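Local coordinates for protein 3-keto-5-aminohexanoate cleavage enzyme (Ralstonia eutropha, PDB 3C6C) that probably cleaves 3-keto-5-aminohexanoate or a related beta-keto acid, using a divalent metal held in a TIM-type beta/alpha barrel, at residues P209-V214 / A237-A242; D97-L102 / L140-S145; D147-N152 / E186-G191. One frame throughout, in Å; residues are numbered along the deposited sequence.

The three contacts are parallel strand pairings within one TIM-barrel sheet, and all are largely buried. Interaction 1 joins 210-214 to 240-244 and is the most regular, four backbone bonds with apolar packing and a selenomethionine beside a tryptophan. Interaction 2 joins 99-103 to 143-147 and brings more polar chemistry: a bridging water at its start, an asparagine and a serine at its end. Interaction 3 catches strands 143-147 and 182-187 at their last paired residues, where a single backbone bond joins the two segments, and its flanks reach a second subunit. Glu186 of interaction 3 meets Gln212 of interaction 1 and approaches Ser145 of interaction 2.

Interaction 1 (P209-V214 / A237-A242)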
# COMPACT_ATOMS: atom_id res chain seq x y z
N PRO A 209 5.57 -6.25 -23.91
CA PRO A 209 6.72 -5.70 -23.20
C PRO A 209 7.10 -6.56 -22.01
O PRO A 209 6.25 -7.11 -21.33
CB PRO A 209 6.22 -4.35 -22.70
CG PRO A 209 4.92 -4.13 -23.35
CD PRO A 209 4.35 -5.47 -23.65
N LEU A 210 8.41 -6.62 -21.78
CA LEU A 210 9.01 -7.37 -20.66
C LEU A 210 9.75 -6.45 -19.71
O LEU A 210 10.73 -5.81 -20.09
CB LEU A 210 10.04 -8.39 -21.17
CG LEU A 210 9.65 -9.38 -22.25
CD1 LEU A 210 10.82 -10.34 -22.48
CD2 LEU A 210 8.35 -10.12 -21.88
N PHE A 211 9.29 -6.45 -18.47
CA PHE A 211 9.90 -5.67 -17.40
C PHE A 211 10.40 -6.63 -16.30
O PHE A 211 9.74 -7.61 -15.94
CB PHE A 211 8.93 -4.71 -16.73
CG PHE A 211 8.53 -3.51 -17.56
CD1 PHE A 211 7.59 -3.63 -18.55
CD2 PHE A 211 9.04 -2.25 -17.29
CE1 PHE A 211 7.19 -2.54 -19.28
CE2 PHE A 211 8.66 -1.13 -18.03
CZ PHE A 211 7.73 -1.29 -19.02
N GLN A 212 11.56 -6.31 -15.76
CA GLN A 212 12.04 -7.00 -14.56
C GLN A 212 12.60 -6.05 -13.53
O GLN A 212 13.50 -5.26 -13.80
CB GLN A 212 13.08 -8.05 -14.89
CG GLN A 212 13.69 -8.73 -13.68
CD GLN A 212 14.37 -10.05 -14.03
OE1 GLN A 212 13.87 -11.12 -13.67
NE2 GLN A 212 15.50 -9.97 -14.75
N MSE A 213 12.10 -6.21 -12.32
CA MSE A 213 12.61 -5.46 -11.17
C MSE A 213 13.81 -6.16 -10.55
O MSE A 213 13.72 -7.31 -10.11
CB MSE A 213 11.57 -5.34 -10.04
CG MSE A 213 10.21 -4.92 -10.46
SE MSE A 213 9.09 -5.01 -8.87
CE MSE A 213 7.58 -4.96 -9.78
N VAL A 214 14.92 -5.44 -10.56
CA VAL A 214 16.13 -5.78 -9.81
C VAL A 214 15.98 -5.22 -8.40
O VAL A 214 15.91 -4.00 -8.20
CB VAL A 214 17.42 -5.21 -10.49
CG1 VAL A 214 18.68 -5.69 -9.73
CG2 VAL A 214 17.47 -5.63 -11.99
N ALA A 237 -0.48 -2.84 -17.97
CA ALA A 237 -1.32 -4.03 -17.80
C ALA A 237 -1.04 -5.14 -18.81
O ALA A 237 -1.22 -6.32 -18.51
CB ALA A 237 -2.78 -3.66 -17.81
N ASN A 238 -0.59 -4.76 -19.98
CA ASN A 238 -0.37 -5.72 -21.08
C ASN A 238 1.03 -6.34 -21.08
O ASN A 238 1.41 -7.13 -21.95
CB ASN A 238 -0.63 -5.07 -22.44
CG ASN A 238 0.45 -4.09 -22.86
OD1 ASN A 238 0.99 -3.36 -22.03
ND2 ASN A 238 0.78 -4.07 -24.15
N ALA A 239 1.80 -5.94 -20.09
CA ALA A 239 3.19 -6.36 -20.01
C ALA A 239 3.33 -7.57 -19.12
O ALA A 239 2.52 -7.82 -18.24
CB ALA A 239 4.05 -5.21 -19.49
N GLN A 240 4.38 -8.34 -19.40
CA GLN A 240 4.84 -9.37 -18.48
C GLN A 240 5.89 -8.73 -17.58
O GLN A 240 6.67 -7.88 -18.04
CB GLN A 240 5.45 -10.57 -19.22
CG GLN A 240 4.44 -11.48 -19.86
CD GLN A 240 3.52 -12.13 -18.85
OE1 GLN A 240 3.97 -12.68 -17.85
NE2 GLN A 240 2.21 -12.10 -19.11
N TRP A 241 5.87 -9.09 -16.30
CA TRP A 241 6.87 -8.58 -15.36
C TRP A 241 7.42 -9.70 -14.49
O TRP A 241 6.77 -10.73 -14.26
CB TRP A 241 6.34 -7.43 -14.48
CG TRP A 241 5.32 -7.82 -13.49
CD1 TRP A 241 3.99 -7.93 -13.70
CD2 TRP A 241 5.55 -8.20 -12.13
NE1 TRP A 241 3.36 -8.35 -12.55
CE2 TRP A 241 4.30 -8.53 -11.58
CE3 TRP A 241 6.69 -8.30 -11.33
CZ2 TRP A 241 4.16 -8.96 -10.25
CZ3 TRP A 241 6.54 -8.69 -10.01
CH2 TRP A 241 5.29 -9.04 -9.50
N ALA A 242 8.64 -9.46 -14.06
CA ALA A 242 9.37 -10.34 -13.12
C ALA A 242 10.04 -9.49 -12.06
O ALA A 242 10.16 -8.28 -12.19
CB ALA A 242 10.39 -11.17 -13.87
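Met213, a selenomethionine, brings its methyl obliquely against the benzo part of the Trp241 indole, CE lying 3.8 Å from CE3. The SE atom stands 5.5 Å from the centroid of the six-membered ring of Trp241, 50° off its normal, a Met-aromatic contact in which the terminal methyl makes the closest approach. The Met213 chain, extended beyond CG (chi2 175°), carries that methyl out to the indole. Phe211 sits beside Ala239, its CD1 4.0 Å from the Ala239 CB. On the sheet face of Leu210 and Gln240, Gln212 stretches past Ala242, with OE1 3.5 Å from the Ala242 CB; its NE2 is bonded to Glu186, which would help fix the amide's rotation. The Gln240 chain instead bends at CG and carries OE1 away to Asn263. Between these two layers of side chains the backbones pair in parallel, Phe211 N giving a hydrogen bond to Gln240 O at 3.0 Å and Met213 N one to Ala242 O at 2.8 Å. The two strands belong to a beta-alpha-beta unit whose helix 225-232 places Met228 against both Met213 and Trp241, while strand 182-187 pairs with the other edge of strand 210-214.

Interaction 2 (D97-L102 / L140-S145). With EDO (1,2-ethanediol), chain E.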
# COMPACT_ATOMS: atom_id res chain seq x y z
N ASP A 97 16.25 -27.78 -25.25
CA ASP A 97 15.72 -26.44 -25.57
C ASP A 97 15.47 -25.62 -24.32
O ASP A 97 15.08 -26.12 -23.25
CB ASP A 97 14.45 -26.54 -26.39
CG ASP A 97 13.87 -25.19 -26.76
OD1 ASP A 97 14.58 -24.35 -27.35
OD2 ASP A 97 12.66 -25.01 -26.50
N ILE A 98 15.76 -24.35 -24.49
CA ILE A 98 15.52 -23.29 -23.48
C ILE A 98 15.61 -21.93 -24.21
O ILE A 98 16.41 -21.77 -25.15
CB ILE A 98 16.53 -23.41 -22.28
CG1 ILE A 98 16.13 -22.47 -21.12
CG2 ILE A 98 17.99 -23.19 -22.75
CD1 ILE A 98 16.74 -22.85 -19.77
N VAL A 99 14.78 -20.98 -23.79
CA VAL A 99 14.81 -19.61 -24.36
C VAL A 99 16.12 -18.99 -23.86
O VAL A 99 16.46 -19.12 -22.69
CB VAL A 99 13.58 -18.76 -23.94
CG1 VAL A 99 13.67 -17.32 -24.52
CG2 VAL A 99 12.28 -19.46 -24.37
N LEU A 100 16.84 -18.35 -24.78
CA LEU A 100 18.09 -17.66 -24.44
C LEU A 100 17.90 -16.16 -24.26
O LEU A 100 17.28 -15.48 -25.07
CB LEU A 100 19.16 -17.90 -25.50
CG LEU A 100 19.51 -19.34 -25.83
CD1 LEU A 100 20.58 -19.42 -26.91
CD2 LEU A 100 19.90 -20.08 -24.56
N ASN A 101 18.44 -15.69 -23.15
CA ASN A 101 18.45 -14.26 -22.75
C ASN A 101 19.90 -13.86 -22.48
O ASN A 101 20.52 -14.22 -21.47
CB ASN A 101 17.53 -14.06 -21.52
CG ASN A 101 17.59 -12.64 -20.92
OD1 ASN A 101 18.40 -11.82 -21.31
ND2 ASN A 101 16.73 -12.38 -19.93
N LEU A 102 20.48 -13.16 -23.45
CA LEU A 102 21.86 -12.71 -23.31
C LEU A 102 21.93 -11.35 -22.65
O LEU A 102 21.15 -10.44 -22.95
CB LEU A 102 22.59 -12.63 -24.66
CG LEU A 102 22.74 -13.93 -25.47
CD1 LEU A 102 23.63 -13.66 -26.71
CD2 LEU A 102 23.16 -15.13 -24.62
N LEU A 140 21.92 -13.81 -32.05
CA LEU A 140 20.48 -13.71 -32.26
C LEU A 140 19.64 -14.49 -31.23
O LEU A 140 18.83 -15.34 -31.59
CB LEU A 140 20.12 -14.14 -33.69
CG LEU A 140 20.65 -13.20 -34.79
CD1 LEU A 140 20.32 -13.76 -36.16
CD2 LEU A 140 20.11 -11.77 -34.60
N PRO A 141 19.82 -14.20 -29.93
CA PRO A 141 18.98 -14.80 -28.90
C PRO A 141 17.56 -14.27 -29.00
O PRO A 141 17.31 -13.26 -29.65
CB PRO A 141 19.60 -14.29 -27.60
CG PRO A 141 20.15 -12.97 -27.97
CD PRO A 141 20.69 -13.14 -29.36
N GLU A 142 16.62 -14.94 -28.35
CA GLU A 142 15.21 -14.47 -28.39
C GLU A 142 15.06 -13.22 -27.54
O GLU A 142 14.25 -12.35 -27.83
CB GLU A 142 14.21 -15.56 -27.96
CG GLU A 142 14.01 -16.56 -29.09
CD GLU A 142 13.36 -17.84 -28.63
OE1 GLU A 142 14.03 -18.65 -27.94
OE2 GLU A 142 12.19 -18.05 -29.02
N ILE A 143 15.86 -13.17 -26.51
CA ILE A 143 15.77 -12.10 -25.50
C ILE A 143 17.15 -11.57 -25.18
O ILE A 143 18.13 -12.29 -25.27
CB ILE A 143 15.10 -12.62 -24.19
CG1 ILE A 143 13.68 -13.14 -24.46
CG2 ILE A 143 15.10 -11.56 -23.10
CD1 ILE A 143 13.08 -13.88 -23.28
N ALA A 144 17.24 -10.29 -24.86
CA ALA A 144 18.47 -9.71 -24.27
C ALA A 144 18.11 -8.68 -23.22
O ALA A 144 17.09 -8.00 -23.31
CB ALA A 144 19.39 -9.10 -25.35
N SER A 145 18.96 -8.60 -22.20
CA SER A 145 18.74 -7.71 -21.05
C SER A 145 19.30 -6.31 -21.27
O SER A 145 20.46 -6.13 -21.67
CB SER A 145 19.36 -8.32 -19.78
OG SER A 145 18.81 -9.61 -19.53
C1 EDO E . 15.40 -14.11 -32.21
O1 EDO E . 15.57 -15.40 -32.80
C2 EDO E . 16.34 -13.10 -32.85
O2 EDO E . 16.08 -13.00 -34.25
O HOH W 1 16.62 -18.00 -27.69
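Leu100 O receives Ile143 N at 3.1 Å, Leu102 N bonds to Ile143 O, and Ser145 N reaches Leu102 O at 3.0 Å, a parallel register that sets Asn101 beside Ile143 and Leu102 beside Ala144. Apolar packing covers both faces. The Pro141 ring lies across the Leu102 side chain at about a right angle, CG to CG 3.7 Å, with helix 134-139 contributing Leu136 and Cys139 around them. On the other face Val99 CG1 touches Ile143 CD1 at 3.7 Å, and Ile143 CG2 lies against the Asn101 amide carbon CG at 3.5 Å. Both strands are neighbouring staves of the TIM barrel, and strand 64-70, which carries the nickel ligands His66 and His68, pairs with the far edge of strand 99-103. Polar contacts gather at the two ends. At the C-terminal end, in the conformer described here, Asn101 OD1 lies 2.9 Å from Ser145 OG, a pairing best taken as provisional; OD1 also makes a weak bond to His66. Where the strands begin, one water accepts from the backbone N of both Leu100 and Glu142 and donates to Glu142 OE1 at 2.7 Å, while Glu142 OE2 forms a salt bridge with Arg307.

Interaction 3 (D147-N152 / E186-G191); sequences DITTGN and EVFSPG
At the C-terminal ends of the barrel strands, the region that holds the metal site in this fold, Asp147 pairs with Glu186 as the last bridge before the two segments diverge. Ile148 N donates to Glu186 O at 3.1 Å, lying in the carbonyl plane with an N-H...O angle of 156°. Ile148 is the centre of an inverse gamma turn, which carries the chain away from the sheet. Its side chain lies alongside that of Val187, pointing the same way, CD1 to CG1 3.8 Å, with Leu199 of helix 190-201 beyond. The methyl CG2 of Thr149 meets Phe188 CD1 at 3.7 Å, the two side chains crossing at about a right angle; the Asp147 carboxylate carbon approaches the edge of the same ring. Thr149 turns OG1 opposite its backbone N (chi1 -161°), and this hydroxyl bonds to Asp192, whose OD2 also takes Phe188 N. Asp147 OD1 rests 3.1 Å from the aliphatic CG of Glu186, whose chain bends at chi2 (-67°) and leads its acid end away from Asp147. The two carboxylate planes stand nearly perpendicular, with Asp147 OD1 and Glu186 OE2 4.9 Å apart. The acids therefore meet through oxygen and aliphatic carbon, not by bonding to each other, and the Glu186 carboxylate is left to face Gln212 and the metal side of the barrel.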
# COMPACT_ATOMS: atom_id res chain seq x y z
N ASP A 147 19.45 -2.68 -19.20
CA ASP A 147 19.34 -1.98 -17.92
C ASP A 147 18.97 -0.54 -18.23
O ASP A 147 19.80 0.24 -18.67
CB ASP A 147 20.66 -2.00 -17.12
CG ASP A 147 21.01 -3.38 -16.57
OD1 ASP A 147 20.24 -4.32 -16.75
OD2 ASP A 147 22.10 -3.51 -15.99
N ILE A 148 17.70 -0.21 -18.03
CA ILE A 148 17.18 1.09 -18.53
C ILE A 148 17.29 2.18 -17.50
O ILE A 148 16.31 2.81 -17.11
CB ILE A 148 15.75 1.01 -19.12
CG1 ILE A 148 14.73 0.42 -18.15
CG2 ILE A 148 15.83 0.27 -20.48
CD1 ILE A 148 13.31 0.71 -18.62
N THR A 149 18.52 2.38 -17.06
CA THR A 149 18.85 3.19 -15.89
C THR A 149 20.24 3.78 -15.93
O THR A 149 21.14 3.22 -16.52
CB THR A 149 18.76 2.34 -14.59
OG1 THR A 149 18.65 3.20 -13.45
CG2 THR A 149 19.98 1.44 -14.43
N THR A 150 20.37 4.92 -15.28
CA THR A 150 21.67 5.54 -14.93
C THR A 150 21.64 5.80 -13.45
O THR A 150 20.66 6.33 -12.90
CB THR A 150 21.91 6.90 -15.68
OG1 THR A 150 22.21 6.66 -17.05
CG2 THR A 150 23.03 7.72 -15.03
N GLY A 151 22.70 5.41 -12.78
CA GLY A 151 22.71 5.54 -11.33
C GLY A 151 23.96 5.09 -10.63
O GLY A 151 24.84 4.48 -11.21
N ASN A 152 24.02 5.51 -9.38
CA ASN A 152 25.06 5.09 -8.44
C ASN A 152 24.85 3.63 -8.08
O ASN A 152 23.79 3.25 -7.56
CB ASN A 152 25.03 5.93 -7.16
CG ASN A 152 25.43 7.38 -7.39
OD1 ASN A 152 26.22 7.65 -8.28
ND2 ASN A 152 24.89 8.30 -6.58
N GLU A 186 15.27 -3.98 -17.56
CA GLU A 186 15.71 -4.11 -16.17
C GLU A 186 15.60 -2.76 -15.47
O GLU A 186 16.22 -1.77 -15.86
CB GLU A 186 17.13 -4.66 -16.04
CG GLU A 186 17.56 -5.76 -17.04
CD GLU A 186 16.86 -7.09 -16.90
OE1 GLU A 186 16.14 -7.32 -15.89
OE2 GLU A 186 17.05 -7.95 -17.82
N VAL A 187 14.80 -2.76 -14.41
CA VAL A 187 14.45 -1.54 -13.66
C VAL A 187 14.82 -1.60 -12.18
O VAL A 187 14.71 -2.64 -11.50
CB VAL A 187 12.93 -1.20 -13.84
CG1 VAL A 187 12.58 -1.04 -15.35
CG2 VAL A 187 12.01 -2.24 -13.13
N PHE A 188 15.33 -0.46 -11.70
CA PHE A 188 15.86 -0.32 -10.33
C PHE A 188 15.09 0.68 -9.49
O PHE A 188 15.42 0.92 -8.33
CB PHE A 188 17.33 0.10 -10.38
CG PHE A 188 18.26 -0.93 -11.00
CD1 PHE A 188 18.31 -1.09 -12.37
CD2 PHE A 188 19.10 -1.68 -10.21
CE1 PHE A 188 19.16 -2.01 -12.94
CE2 PHE A 188 19.97 -2.60 -10.78
CZ PHE A 188 19.99 -2.75 -12.14
N SER A 189 14.06 1.26 -10.11
CA SER A 189 13.30 2.37 -9.51
C SER A 189 11.99 2.60 -10.24
O SER A 189 11.82 2.11 -11.32
CB SER A 189 14.10 3.66 -9.61
OG SER A 189 14.19 4.09 -10.97
N PRO A 190 11.10 3.39 -9.66
CA PRO A 190 9.85 3.70 -10.39
C PRO A 190 10.13 4.57 -11.62
O PRO A 190 9.49 4.45 -12.65
CB PRO A 190 9.03 4.46 -9.34
CG PRO A 190 10.00 4.92 -8.35
CD PRO A 190 11.03 3.85 -8.26
N GLY A 191 11.11 5.44 -11.47
CA GLY A 191 11.53 6.32 -12.55
C GLY A 191 11.97 5.54 -13.76
O GLY A 191 11.66 5.88 -14.90